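Acetyl-CoA hydrolase/transferase family protein (PDB 2NVV) probably hydrolyses acetyl-CoA or transfers its coenzyme A to another carboxylic acid, and binds zinc. Local coordinates at residues Ala12-His16 / Ala38-Arg42; Lys119-Ile125 / Leu151-Val157; Pro146-Arg150 / Leu173-Leu177. One frame throughout, in Å; residues are numbered along the deposited sequence.

Contact 1: Ala12-His16 / Ala38-Arg42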
ATOM      1  N   ALA A  12      -0.863  31.681 -23.734  1.00 14.56           N
ATOM      2  CA  ALA A  12      -0.572  31.957 -22.330  1.00 14.33           C
ATOM      3  C   ALA A  12      -1.576  32.927 -21.701  1.00 14.57           C
ATOM      4  O   ALA A  12      -1.709  32.987 -20.485  1.00 13.73           O
ATOM      5  CB  ALA A  12       0.838  32.511 -22.191  1.00 14.00           C
ATOM      6  N   GLU A  13      -2.282  33.683 -22.531  1.00 15.10           N
ATOM      7  CA  GLU A  13      -3.259  34.647 -22.043  1.00 15.41           C
ATOM      8  C   GLU A  13      -4.493  33.957 -21.480  1.00 14.52           C
ATOM      9  O   GLU A  13      -5.258  34.566 -20.734  1.00 13.86           O
ATOM     10  CB  GLU A  13      -3.662  35.612 -23.163  1.00 17.32           C
ATOM     11  CG  GLU A  13      -2.517  36.497 -23.672  1.00 18.75           C
ATOM     12  CD  GLU A  13      -2.974  37.492 -24.731  1.00 20.73           C
ATOM     13  OE1 GLU A  13      -3.931  38.247 -24.450  1.00 22.73           O
ATOM     14  OE2 GLU A  13      -2.388  37.528 -25.840  1.00 19.28           O
ATOM     15  N   PHE A  14      -4.677  32.684 -21.831  1.00 13.18           N
ATOM     16  CA  PHE A  14      -5.819  31.914 -21.351  1.00 12.13           C
ATOM     17  C   PHE A  14      -5.574  31.336 -19.958  1.00 11.62           C
ATOM     18  O   PHE A  14      -6.454  30.682 -19.387  1.00 11.27           O
ATOM     19  CB  PHE A  14      -6.153  30.779 -22.314  1.00 12.52           C
ATOM     20  CG  PHE A  14      -6.684  31.243 -23.640  1.00 12.82           C
ATOM     21  CD1 PHE A  14      -5.819  31.571 -24.684  1.00 12.99           C
ATOM     22  CD2 PHE A  14      -8.055  31.362 -23.848  1.00 10.95           C
ATOM     23  CE1 PHE A  14      -6.313  32.010 -25.910  1.00 11.88           C
ATOM     24  CE2 PHE A  14      -8.556  31.799 -25.071  1.00 11.39           C
ATOM     25  CZ  PHE A  14      -7.683  32.123 -26.102  1.00 11.23           C
ATOM     26  N   VAL A  15      -4.378  31.568 -19.422  1.00 10.86           N
ATOM     27  CA  VAL A  15      -4.028  31.092 -18.088  1.00 10.03           C
ATOM     28  C   VAL A  15      -3.961  32.312 -17.183  1.00  9.59           C
ATOM     29  O   VAL A  15      -3.261  33.284 -17.485  1.00  9.30           O
ATOM     30  CB  VAL A  15      -2.659  30.368 -18.078  1.00  9.95           C
ATOM     31  CG1 VAL A  15      -2.293  29.966 -16.661  1.00  9.03           C
ATOM     32  CG2 VAL A  15      -2.709  29.139 -18.981  1.00 10.33           C
ATOM     33  N   HIS A  16      -4.696  32.263 -16.075  1.00 10.41           N
ATOM     34  CA  HIS A  16      -4.739  33.384 -15.145  1.00 10.44           C
ATOM     35  C   HIS A  16      -4.262  32.991 -13.755  1.00 10.23           C
ATOM     36  O   HIS A  16      -4.168  31.808 -13.429  1.00  9.88           O
ATOM     37  CB  HIS A  16      -6.160  33.919 -15.068  1.00 11.36           C
ATOM     38  CG  HIS A  16      -6.814  34.061 -16.403  1.00 13.88           C
ATOM     39  ND1 HIS A  16      -6.550  35.110 -17.257  1.00 14.97           N
ATOM     40  CD2 HIS A  16      -7.699  33.266 -17.048  1.00 14.90           C
ATOM     41  CE1 HIS A  16      -7.243  34.956 -18.370  1.00 16.23           C
ATOM     42  NE2 HIS A  16      -7.949  33.844 -18.268  1.00 15.78           N
ATOM     43  N   ALA A  38       5.877  30.668 -21.828  1.00  6.39           N
ATOM     44  CA  ALA A  38       5.167  31.907 -22.133  1.00  6.39           C
ATOM     45  C   ALA A  38       4.304  32.319 -20.937  1.00  7.02           C
ATOM     46  O   ALA A  38       4.014  33.502 -20.752  1.00  7.04           O
ATOM     47  CB  ALA A  38       4.308  31.722 -23.356  1.00  6.39           C
ATOM     48  N   ILE A  39       3.887  31.339 -20.139  1.00  7.30           N
ATOM     49  CA  ILE A  39       3.087  31.600 -18.945  1.00  8.41           C
ATOM     50  C   ILE A  39       4.025  32.233 -17.933  1.00  9.00           C
ATOM     51  O   ILE A  39       3.662  33.175 -17.232  1.00  8.09           O
ATOM     52  CB  ILE A  39       2.568  30.306 -18.283  1.00  9.35           C
ATOM     53  CG1 ILE A  39       1.813  29.432 -19.288  1.00  7.83           C
ATOM     54  CG2 ILE A  39       1.714  30.663 -17.092  1.00  8.48           C
ATOM     55  CD1 ILE A  39       0.563  30.039 -19.811  1.00  9.72           C
ATOM     56  N   ALA A  40       5.235  31.683 -17.860  1.00 10.13           N
ATOM     57  CA  ALA A  40       6.256  32.166 -16.947  1.00 10.70           C
ATOM     58  C   ALA A  40       6.572  33.633 -17.195  1.00 12.06           C
ATOM     59  O   ALA A  40       6.647  34.411 -16.247  1.00 11.80           O
ATOM     60  CB  ALA A  40       7.510  31.329 -17.089  1.00 10.46           C
ATOM     61  N   LYS A  41       6.768  34.009 -18.459  1.00 14.05           N
ATOM     62  CA  LYS A  41       7.064  35.405 -18.806  1.00 15.28           C
ATOM     63  C   LYS A  41       5.930  36.246 -18.230  1.00 15.34           C
ATOM     64  O   LYS A  41       6.141  37.201 -17.475  1.00 15.08           O
ATOM     65  CB  LYS A  41       7.073  35.603 -20.321  1.00 16.42           C
ATOM     66  CG  LYS A  41       7.877  34.594 -21.116  1.00 19.47           C
ATOM     67  CD  LYS A  41       9.355  34.922 -21.143  1.00 20.95           C
ATOM     68  CE  LYS A  41      10.077  33.989 -22.115  1.00 21.85           C
ATOM     69  NZ  LYS A  41      11.546  34.231 -22.136  1.00 23.12           N
ATOM     70  N   ARG A  42       4.722  35.860 -18.620  1.00 15.24           N
ATOM     71  CA  ARG A  42       3.489  36.507 -18.218  1.00 15.38           C
ATOM     72  C   ARG A  42       3.388  36.601 -16.699  1.00 15.31           C
ATOM     73  O   ARG A  42       2.959  37.616 -16.160  1.00 15.49           O
ATOM     74  CB  ARG A  42       2.332  35.699 -18.796  1.00 16.93           C
ATOM     75  CG  ARG A  42       0.946  36.223 -18.574  1.00 20.09           C
ATOM     76  CD  ARG A  42      -0.042  35.258 -19.215  1.00 22.80           C
ATOM     77  NE  ARG A  42      -1.425  35.542 -18.846  1.00 24.27           N
ATOM     78  CZ  ARG A  42      -2.087  36.622 -19.233  1.00 27.07           C
ATOM     79  NH1 ARG A  42      -1.489  37.520 -20.002  1.00 27.37           N
ATOM     80  NH2 ARG A  42      -3.349  36.793 -18.859  1.00 28.27           N
TER
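Arg42 stretches from its helix to the turn at Ala12-His16 because its CG stands opposite the backbone N (chi1 -177°) and the chain stays extended as far as NE. This carries the guanidinium past Ala12 and lays it against the turn. Ile39, one helical turn earlier, has its CG1 swung beside its own N (chi1 -54°), and a second bend at chi2 drops CD1 between Ala12 and Val15.

The polar half of the contact is one well-aligned bond. Arg42 NE donates to Val15 O at 3.2 Å, with the carbonyl oxygen close to the guanidinium plane and the N-H nearly straight (164°). Glu13 CA sits 3.6 Å from Arg42 CZ, over one face of the group, while His16 ND1 lies near the plane at the edge, 4.0 Å from NH2. Ala12 O is also near NE, but at a poor angle; it instead takes the N-H of Val15, the bond that closes a type I beta turn from Ala12 to Val15. An arginine suits this place since its long aliphatic stem can pass the turn before its NE-H reaches a backbone carbonyl.

The apolar half is built round Ile39 CD1, which meets Ala12 CB at 3.4 Å and Val15 CG2 at 3.5 Å, and Ala38 CB lies 3.7 Å from Ala12 CB. The two alanines are small enough to let helix and turn come close, and the branched Ile39 and Val15 fill the buried side, their side chains crossing at about a right angle.

The turn leads into strand 20-23, and helix 35-47 is the connection from that strand to its parallel neighbour 55-58, a beta-alpha-beta crossover of the Rossmann-like N-terminal domain.

Contact 2: Lys119-Ile125 / Leu151-Val157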
ATOM      1  N   LYS A 119     -10.751  22.306  -8.946  1.00 13.62           N
ATOM      2  CA  LYS A 119     -11.106  22.333 -10.353  1.00 14.09           C
ATOM      3  C   LYS A 119      -9.865  22.387 -11.253  1.00 13.12           C
ATOM      4  O   LYS A 119      -8.796  22.812 -10.830  1.00 13.42           O
ATOM      5  CB  LYS A 119     -11.972  23.567 -10.634  1.00 14.96           C
ATOM      6  CG  LYS A 119     -12.354  23.724 -12.099  1.00 17.97           C
ATOM      7  CD  LYS A 119     -12.373  25.188 -12.552  1.00 19.25           C
ATOM      8  CE  LYS A 119     -13.467  25.997 -11.867  1.00 20.46           C
ATOM      9  NZ  LYS A 119     -13.563  27.385 -12.416  1.00 19.13           N
ATOM     10  N   VAL A 120     -10.023  21.936 -12.493  1.00 10.87           N
ATOM     11  CA  VAL A 120      -8.957  21.989 -13.487  1.00 10.05           C
ATOM     12  C   VAL A 120      -9.463  23.072 -14.443  1.00 10.42           C
ATOM     13  O   VAL A 120     -10.449  22.869 -15.159  1.00 11.45           O
ATOM     14  CB  VAL A 120      -8.814  20.673 -14.287  1.00  8.51           C
ATOM     15  CG1 VAL A 120      -7.630  20.784 -15.219  1.00  7.92           C
ATOM     16  CG2 VAL A 120      -8.639  19.490 -13.362  1.00  7.16           C
ATOM     17  N   ASP A 121      -8.809  24.226 -14.441  1.00  9.18           N
ATOM     18  CA  ASP A 121      -9.231  25.323 -15.299  1.00  8.39           C
ATOM     19  C   ASP A 121      -8.831  25.140 -16.757  1.00  7.94           C
ATOM     20  O   ASP A 121      -9.642  25.295 -17.668  1.00  6.39           O
ATOM     21  CB  ASP A 121      -8.664  26.628 -14.757  1.00 10.87           C
ATOM     22  CG  ASP A 121      -9.283  27.010 -13.443  1.00 12.12           C
ATOM     23  OD1 ASP A 121     -10.469  27.398 -13.437  1.00 12.87           O
ATOM     24  OD2 ASP A 121      -8.591  26.908 -12.415  1.00 12.14           O
ATOM     25  N   VAL A 122      -7.570  24.812 -16.977  1.00  6.85           N
ATOM     26  CA  VAL A 122      -7.092  24.597 -18.326  1.00  7.09           C
ATOM     27  C   VAL A 122      -6.141  23.404 -18.374  1.00  6.44           C
ATOM     28  O   VAL A 122      -5.527  23.023 -17.363  1.00  6.39           O
ATOM     29  CB  VAL A 122      -6.417  25.898 -18.894  1.00  6.67           C
ATOM     30  CG1 VAL A 122      -6.005  26.815 -17.751  1.00  7.71           C
ATOM     31  CG2 VAL A 122      -5.219  25.564 -19.744  1.00  6.39           C
ATOM     32  N   ALA A 123      -6.067  22.790 -19.554  1.00  7.55           N
ATOM     33  CA  ALA A 123      -5.199  21.654 -19.792  1.00  6.42           C
ATOM     34  C   ALA A 123      -4.287  22.019 -20.953  1.00  7.10           C
ATOM     35  O   ALA A 123      -4.767  22.409 -22.024  1.00  7.54           O
ATOM     36  CB  ALA A 123      -6.029  20.430 -20.143  1.00  6.39           C
ATOM     37  N   ILE A 124      -2.974  21.936 -20.735  1.00  6.39           N
ATOM     38  CA  ILE A 124      -2.016  22.213 -21.802  1.00  6.39           C
ATOM     39  C   ILE A 124      -1.528  20.831 -22.227  1.00  6.39           C
ATOM     40  O   ILE A 124      -1.031  20.078 -21.395  1.00  6.39           O
ATOM     41  CB  ILE A 124      -0.792  23.013 -21.320  1.00  6.49           C
ATOM     42  CG1 ILE A 124      -1.200  24.107 -20.327  1.00  6.39           C
ATOM     43  CG2 ILE A 124      -0.081  23.613 -22.521  1.00  6.39           C
ATOM     44  CD1 ILE A 124      -1.990  25.229 -20.902  1.00  6.39           C
ATOM     45  N   ILE A 125      -1.674  20.486 -23.503  1.00  6.39           N
ATOM     46  CA  ILE A 125      -1.239  19.173 -23.957  1.00  6.39           C
ATOM     47  C   ILE A 125      -0.389  19.193 -25.226  1.00  6.39           C
ATOM     48  O   ILE A 125      -0.540  20.071 -26.069  1.00  6.39           O
ATOM     49  CB  ILE A 125      -2.454  18.248 -24.200  1.00  6.61           C
ATOM     50  CG1 ILE A 125      -3.339  18.822 -25.306  1.00  7.82           C
ATOM     51  CG2 ILE A 125      -3.264  18.111 -22.928  1.00  7.00           C
ATOM     52  CD1 ILE A 125      -4.524  17.942 -25.684  1.00  7.36           C
ATOM     53  N   LEU A 151     -11.940  17.081 -17.475  1.00  7.54           N
ATOM     54  CA  LEU A 151     -12.248  18.040 -16.424  1.00  7.53           C
ATOM     55  C   LEU A 151     -11.959  19.519 -16.691  1.00  6.83           C
ATOM     56  O   LEU A 151     -12.562  20.377 -16.050  1.00  6.46           O
ATOM     57  CB  LEU A 151     -11.516  17.628 -15.148  1.00  7.33           C
ATOM     58  CG  LEU A 151     -12.144  16.685 -14.116  1.00  6.39           C
ATOM     59  CD1 LEU A 151     -13.139  15.738 -14.755  1.00  6.39           C
ATOM     60  CD2 LEU A 151     -11.005  15.932 -13.417  1.00  6.41           C
ATOM     61  N   ALA A 152     -11.037  19.819 -17.608  1.00  6.88           N
ATOM     62  CA  ALA A 152     -10.662  21.208 -17.908  1.00  6.39           C
ATOM     63  C   ALA A 152     -11.739  22.028 -18.587  1.00  6.39           C
ATOM     64  O   ALA A 152     -12.498  21.515 -19.399  1.00  6.39           O
ATOM     65  CB  ALA A 152      -9.393  21.241 -18.755  1.00  6.39           C
ATOM     66  N   ASP A 153     -11.792  23.314 -18.247  1.00  6.39           N
ATOM     67  CA  ASP A 153     -12.747  24.241 -18.836  1.00  6.68           C
ATOM     68  C   ASP A 153     -12.308  24.560 -20.269  1.00  6.46           C
ATOM     69  O   ASP A 153     -13.132  24.689 -21.177  1.00  6.39           O
ATOM     70  CB  ASP A 153     -12.788  25.536 -18.029  1.00  9.16           C
ATOM     71  CG  ASP A 153     -13.576  25.406 -16.744  1.00 10.63           C
ATOM     72  OD1 ASP A 153     -13.421  26.293 -15.874  1.00 10.52           O
ATOM     73  OD2 ASP A 153     -14.359  24.439 -16.606  1.00 11.08           O
ATOM     74  N   ARG A 154     -11.001  24.703 -20.460  1.00  6.39           N
ATOM     75  CA  ARG A 154     -10.453  24.994 -21.780  1.00  6.99           C
ATOM     76  C   ARG A 154      -9.144  24.250 -21.988  1.00  6.39           C
ATOM     77  O   ARG A 154      -8.410  23.976 -21.033  1.00  6.39           O
ATOM     78  CB  ARG A 154     -10.257  26.502 -21.958  1.00  6.90           C
ATOM     79  CG  ARG A 154      -9.647  27.181 -20.760  1.00  7.62           C
ATOM     80  CD  ARG A 154      -9.662  28.703 -20.894  1.00  6.93           C
ATOM     81  NE  ARG A 154      -8.986  29.333 -19.760  1.00  7.47           N
ATOM     82  CZ  ARG A 154      -9.455  29.331 -18.521  1.00  6.51           C
ATOM     83  NH1 ARG A 154     -10.610  28.738 -18.259  1.00  7.46           N
ATOM     84  NH2 ARG A 154      -8.764  29.890 -17.536  1.00  6.57           N
ATOM     85  N   ILE A 155      -8.865  23.908 -23.245  1.00  6.75           N
ATOM     86  CA  ILE A 155      -7.663  23.160 -23.597  1.00  7.50           C
ATOM     87  C   ILE A 155      -6.752  23.906 -24.548  1.00  6.73           C
ATOM     88  O   ILE A 155      -7.208  24.473 -25.537  1.00  6.39           O
ATOM     89  CB  ILE A 155      -8.028  21.814 -24.246  1.00  6.39           C
ATOM     90  CG1 ILE A 155      -8.862  20.980 -23.270  1.00  6.39           C
ATOM     91  CG2 ILE A 155      -6.766  21.071 -24.663  1.00  7.08           C
ATOM     92  CD1 ILE A 155      -9.405  19.705 -23.859  1.00  6.39           C
ATOM     93  N   ILE A 156      -5.458  23.905 -24.236  1.00  7.66           N
ATOM     94  CA  ILE A 156      -4.456  24.547 -25.076  1.00  8.31           C
ATOM     95  C   ILE A 156      -3.608  23.440 -25.684  1.00  8.07           C
ATOM     96  O   ILE A 156      -2.849  22.778 -24.984  1.00  8.40           O
ATOM     97  CB  ILE A 156      -3.536  25.486 -24.263  1.00  7.68           C
ATOM     98  CG1 ILE A 156      -4.350  26.654 -23.692  1.00  7.64           C
ATOM     99  CG2 ILE A 156      -2.405  25.985 -25.146  1.00  6.94           C
ATOM    100  CD1 ILE A 156      -3.535  27.604 -22.829  1.00  8.23           C
ATOM    101  N   VAL A 157      -3.749  23.235 -26.987  1.00  8.09           N
ATOM    102  CA  VAL A 157      -3.000  22.195 -27.690  1.00  9.72           C
ATOM    103  C   VAL A 157      -1.689  22.671 -28.326  1.00  9.92           C
ATOM    104  O   VAL A 157      -1.581  23.792 -28.827  1.00 10.02           O
ATOM    105  CB  VAL A 157      -3.859  21.548 -28.792  1.00  9.34           C
ATOM    106  CG1 VAL A 157      -3.087  20.409 -29.451  1.00  8.59           C
ATOM    107  CG2 VAL A 157      -5.180  21.064 -28.200  1.00  9.10           C
TER
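Asp121 O accepts two N-H groups from the facing segment. Asp153 N lies 3.0 Å from Asp121 O, well above the carbonyl plane, and also makes a weak bond to Val120 O; Arg154 N reaches Asp121 O at 3.2 Å, in the plane. Beyond it, Ala123 N donates to Arg154 O, Ala123 O accepts from Ile156 N at 2.8 Å (171°), and Ile125 N donates to Ile156 O at 3.0 Å, so Ala123 and Ile156 each use both their N-H and their carbonyl across the gap.

Charges gather round Lys119, Asp121 and Asp153. Lys119 NZ makes a salt bridge with Asp121 OD1, its hydrogen bond weak, and a long one, 3.6 Å, with Asp153 OD1; its positive charge probably eases the closeness of the two carboxylates. Asp121 OD2 accepts from Asn20 N. Arg154 NE hydrogen-bonds to Phe14 O and NH2 forms a salt bridge with Asp19 OD2, while the guanidinium lays one face over Val122 CG1.

Further in, beta-branched residues suit the extended backbone: Ile124 and Ile156 run side by side, CD1 to CD1, and on the other face Ala123 CB meets Ala152 CB at 3.7 Å, where small methyls leave room for a helix.

That helix, 145-151, packs on Ile125 and Ile155 through Cys149; strand 20-23, bonded through Gly22 to Val122 and Ile124, flanks 122-127, and strand 206-212 flanks 154-160.

Contact 3: Pro146-Arg150 / Leu173-Leu177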
ATOM      1  N   PRO A 146      -6.276  11.883 -20.393  1.00  6.72           N
ATOM      2  CA  PRO A 146      -7.735  11.803 -20.504  1.00  6.39           C
ATOM      3  C   PRO A 146      -8.532  12.495 -19.407  1.00  6.53           C
ATOM      4  O   PRO A 146      -9.601  13.046 -19.667  1.00  6.84           O
ATOM      5  CB  PRO A 146      -8.000  10.294 -20.582  1.00  6.39           C
ATOM      6  CG  PRO A 146      -6.797   9.673 -19.936  1.00  6.39           C
ATOM      7  CD  PRO A 146      -5.672  10.538 -20.420  1.00  7.11           C
ATOM      8  N   THR A 147      -8.009  12.492 -18.188  1.00  6.48           N
ATOM      9  CA  THR A 147      -8.716  13.118 -17.091  1.00  6.83           C
ATOM     10  C   THR A 147      -8.644  14.643 -17.139  1.00  6.39           C
ATOM     11  O   THR A 147      -9.652  15.308 -16.903  1.00  6.51           O
ATOM     12  CB  THR A 147      -8.185  12.614 -15.740  1.00  6.39           C
ATOM     13  OG1 THR A 147      -8.260  11.182 -15.716  1.00  6.39           O
ATOM     14  CG2 THR A 147      -9.011  13.188 -14.584  1.00  6.39           C
ATOM     15  N   ILE A 148      -7.474  15.203 -17.445  1.00  6.39           N
ATOM     16  CA  ILE A 148      -7.359  16.656 -17.497  1.00  6.77           C
ATOM     17  C   ILE A 148      -8.141  17.242 -18.677  1.00  6.98           C
ATOM     18  O   ILE A 148      -8.655  18.354 -18.598  1.00  7.11           O
ATOM     19  CB  ILE A 148      -5.862  17.138 -17.557  1.00  6.95           C
ATOM     20  CG1 ILE A 148      -5.119  16.481 -18.711  1.00  6.39           C
ATOM     21  CG2 ILE A 148      -5.164  16.822 -16.251  1.00  6.39           C
ATOM     22  CD1 ILE A 148      -3.674  16.903 -18.803  1.00  6.39           C
ATOM     23  N   CYS A 149      -8.228  16.489 -19.768  1.00  7.65           N
ATOM     24  CA  CYS A 149      -8.964  16.930 -20.946  1.00  7.74           C
ATOM     25  C   CYS A 149     -10.461  16.907 -20.676  1.00  9.12           C
ATOM     26  O   CYS A 149     -11.216  17.738 -21.198  1.00  9.59           O
ATOM     27  CB  CYS A 149      -8.658  16.029 -22.136  1.00  7.72           C
ATOM     28  SG  CYS A 149      -7.051  16.316 -22.912  1.00  6.39           S
ATOM     29  N   ARG A 150     -10.885  15.953 -19.856  1.00  8.87           N
ATOM     30  CA  ARG A 150     -12.288  15.813 -19.511  1.00  8.61           C
ATOM     31  C   ARG A 150     -12.733  16.888 -18.526  1.00  7.84           C
ATOM     32  O   ARG A 150     -13.768  17.531 -18.722  1.00  6.39           O
ATOM     33  CB  ARG A 150     -12.550  14.435 -18.893  1.00  9.68           C
ATOM     34  CG  ARG A 150     -13.967  14.279 -18.401  1.00 12.35           C
ATOM     35  CD  ARG A 150     -14.069  13.416 -17.153  1.00 14.98           C
ATOM     36  NE  ARG A 150     -14.312  12.008 -17.461  1.00 16.10           N
ATOM     37  CZ  ARG A 150     -15.187  11.248 -16.806  1.00 17.63           C
ATOM     38  NH1 ARG A 150     -15.902  11.769 -15.811  1.00 18.18           N
ATOM     39  NH2 ARG A 150     -15.339   9.966 -17.133  1.00 18.95           N
ATOM     40  N   LEU A 173      -6.132   4.738 -24.547  1.00  6.58           N
ATOM     41  CA  LEU A 173      -6.704   5.763 -23.678  1.00  7.32           C
ATOM     42  C   LEU A 173      -8.131   5.521 -23.228  1.00  7.59           C
ATOM     43  O   LEU A 173      -8.979   5.118 -24.016  1.00  8.32           O
ATOM     44  CB  LEU A 173      -6.648   7.139 -24.361  1.00  6.91           C
ATOM     45  CG  LEU A 173      -5.319   7.782 -24.791  1.00  6.39           C
ATOM     46  CD1 LEU A 173      -4.233   7.527 -23.763  1.00  6.82           C
ATOM     47  CD2 LEU A 173      -4.903   7.228 -26.116  1.00  6.39           C
ATOM     48  N   CYS A 174      -8.382   5.782 -21.949  1.00  7.86           N
ATOM     49  CA  CYS A 174      -9.710   5.642 -21.380  1.00  7.98           C
ATOM     50  C   CYS A 174      -9.715   5.901 -19.886  1.00  8.27           C
ATOM     51  O   CYS A 174      -8.674   6.132 -19.270  1.00  6.39           O
ATOM     52  CB  CYS A 174     -10.313   4.249 -21.676  1.00  8.82           C
ATOM     53  SG  CYS A 174      -9.371   2.797 -21.109  1.00 14.75           S
ATOM     54  N   GLU A 175     -10.918   5.879 -19.326  1.00  7.61           N
ATOM     55  CA  GLU A 175     -11.145   6.071 -17.907  1.00  7.30           C
ATOM     56  C   GLU A 175     -12.271   5.133 -17.555  1.00  7.06           C
ATOM     57  O   GLU A 175     -13.131   4.857 -18.382  1.00  6.39           O
ATOM     58  CB  GLU A 175     -11.602   7.493 -17.611  1.00  8.40           C
ATOM     59  CG  GLU A 175     -10.575   8.555 -17.899  1.00 10.19           C
ATOM     60  CD  GLU A 175     -11.085   9.932 -17.561  1.00 11.23           C
ATOM     61  OE1 GLU A 175     -12.057  10.374 -18.219  1.00 10.04           O
ATOM     62  OE2 GLU A 175     -10.513  10.560 -16.635  1.00 12.72           O
ATOM     63  N   PRO A 176     -12.284   4.625 -16.318  1.00  6.39           N
ATOM     64  CA  PRO A 176     -13.356   3.712 -15.914  1.00  6.39           C
ATOM     65  C   PRO A 176     -14.493   4.492 -15.265  1.00  6.47           C
ATOM     66  O   PRO A 176     -14.336   5.659 -14.918  1.00  6.39           O
ATOM     67  CB  PRO A 176     -12.659   2.804 -14.913  1.00  6.39           C
ATOM     68  CG  PRO A 176     -11.773   3.774 -14.200  1.00  8.18           C
ATOM     69  CD  PRO A 176     -11.197   4.631 -15.321  1.00  6.39           C
ATOM     70  N   LEU A 177     -15.645   3.852 -15.115  1.00  6.53           N
ATOM     71  CA  LEU A 177     -16.760   4.500 -14.447  1.00  6.41           C
ATOM     72  C   LEU A 177     -16.279   4.625 -13.002  1.00  6.67           C
ATOM     73  O   LEU A 177     -15.324   3.963 -12.602  1.00  6.39           O
ATOM     74  CB  LEU A 177     -18.011   3.619 -14.529  1.00  6.39           C
ATOM     75  CG  LEU A 177     -19.018   3.828 -15.667  1.00  6.39           C
ATOM     76  CD1 LEU A 177     -18.390   4.568 -16.824  1.00  6.39           C
ATOM     77  CD2 LEU A 177     -19.558   2.460 -16.116  1.00  6.39           C
TER
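Glu175 reaches from a long loop to Pro146, Thr147 and Arg150 on helix 145-151, the helix that lies on the path from strand 122-127 to its parallel neighbour 154-160 in the alpha/beta fold of the N-terminal domain. The CB of Glu175 is directed at the helix, and CG, turned beside the backbone N (chi1 -66°), continues in an extended chain that drives the carboxylate between the side chains of Thr147 and Arg150.

CG rests on the ring of Pro146, 4.1 Å from its CB, an apolar footing for the aliphatic part of the glutamate. CD then lies 3.6 Å from Thr147 OG1 and 3.8 Å from Arg150 NE, and its two oxygens divide the partners. OE2 accepts the hydroxyl of Thr147, which comes from the anti side but out of the carboxylate plane, and also forms a salt bridge with Arg113 of helix 108-113, so one oxygen ties the loop to two helices. A carboxylate fits here because it can serve a hydroxyl and two positive charges at once, and these would probably favour its ionised form. Thr147 and Arg150 are three residues apart, which places both on the same side of the helix.

OE1 faces Arg150, whose chain bends at chi2 and chi3 to form a salt bridge: NE lies 2.9 Å from OE1 on the syn side, its hydrogen bond bent (132°) and the acceptor tilted from the guanidinium plane, with guanidinium and carboxylate planes 85° apart.

Contact 2 is the buried core of the three, a parallel strand pair held mainly by backbone bonds and branched apolar side chains, whereas contacts 1 and 3 are partly buried: contact 1 joins one arginine to a small apolar patch, and contact 3 centres on Glu175. Contacts 1 and 3 do not touch, but each meets contact 2. The turn of contact 1 packs Val15 against Val122 and Phe14 against Ile156; helix 145-151 of contact 3 brings Ile148 O and Cys149 to Ala123, Ile155 and Ile125. That helix and strand 154-160 follow each other in the chain. An arginine reaches a backbone carbonyl in contact 1, while in contact 3 a carboxylate collects side-chain donors.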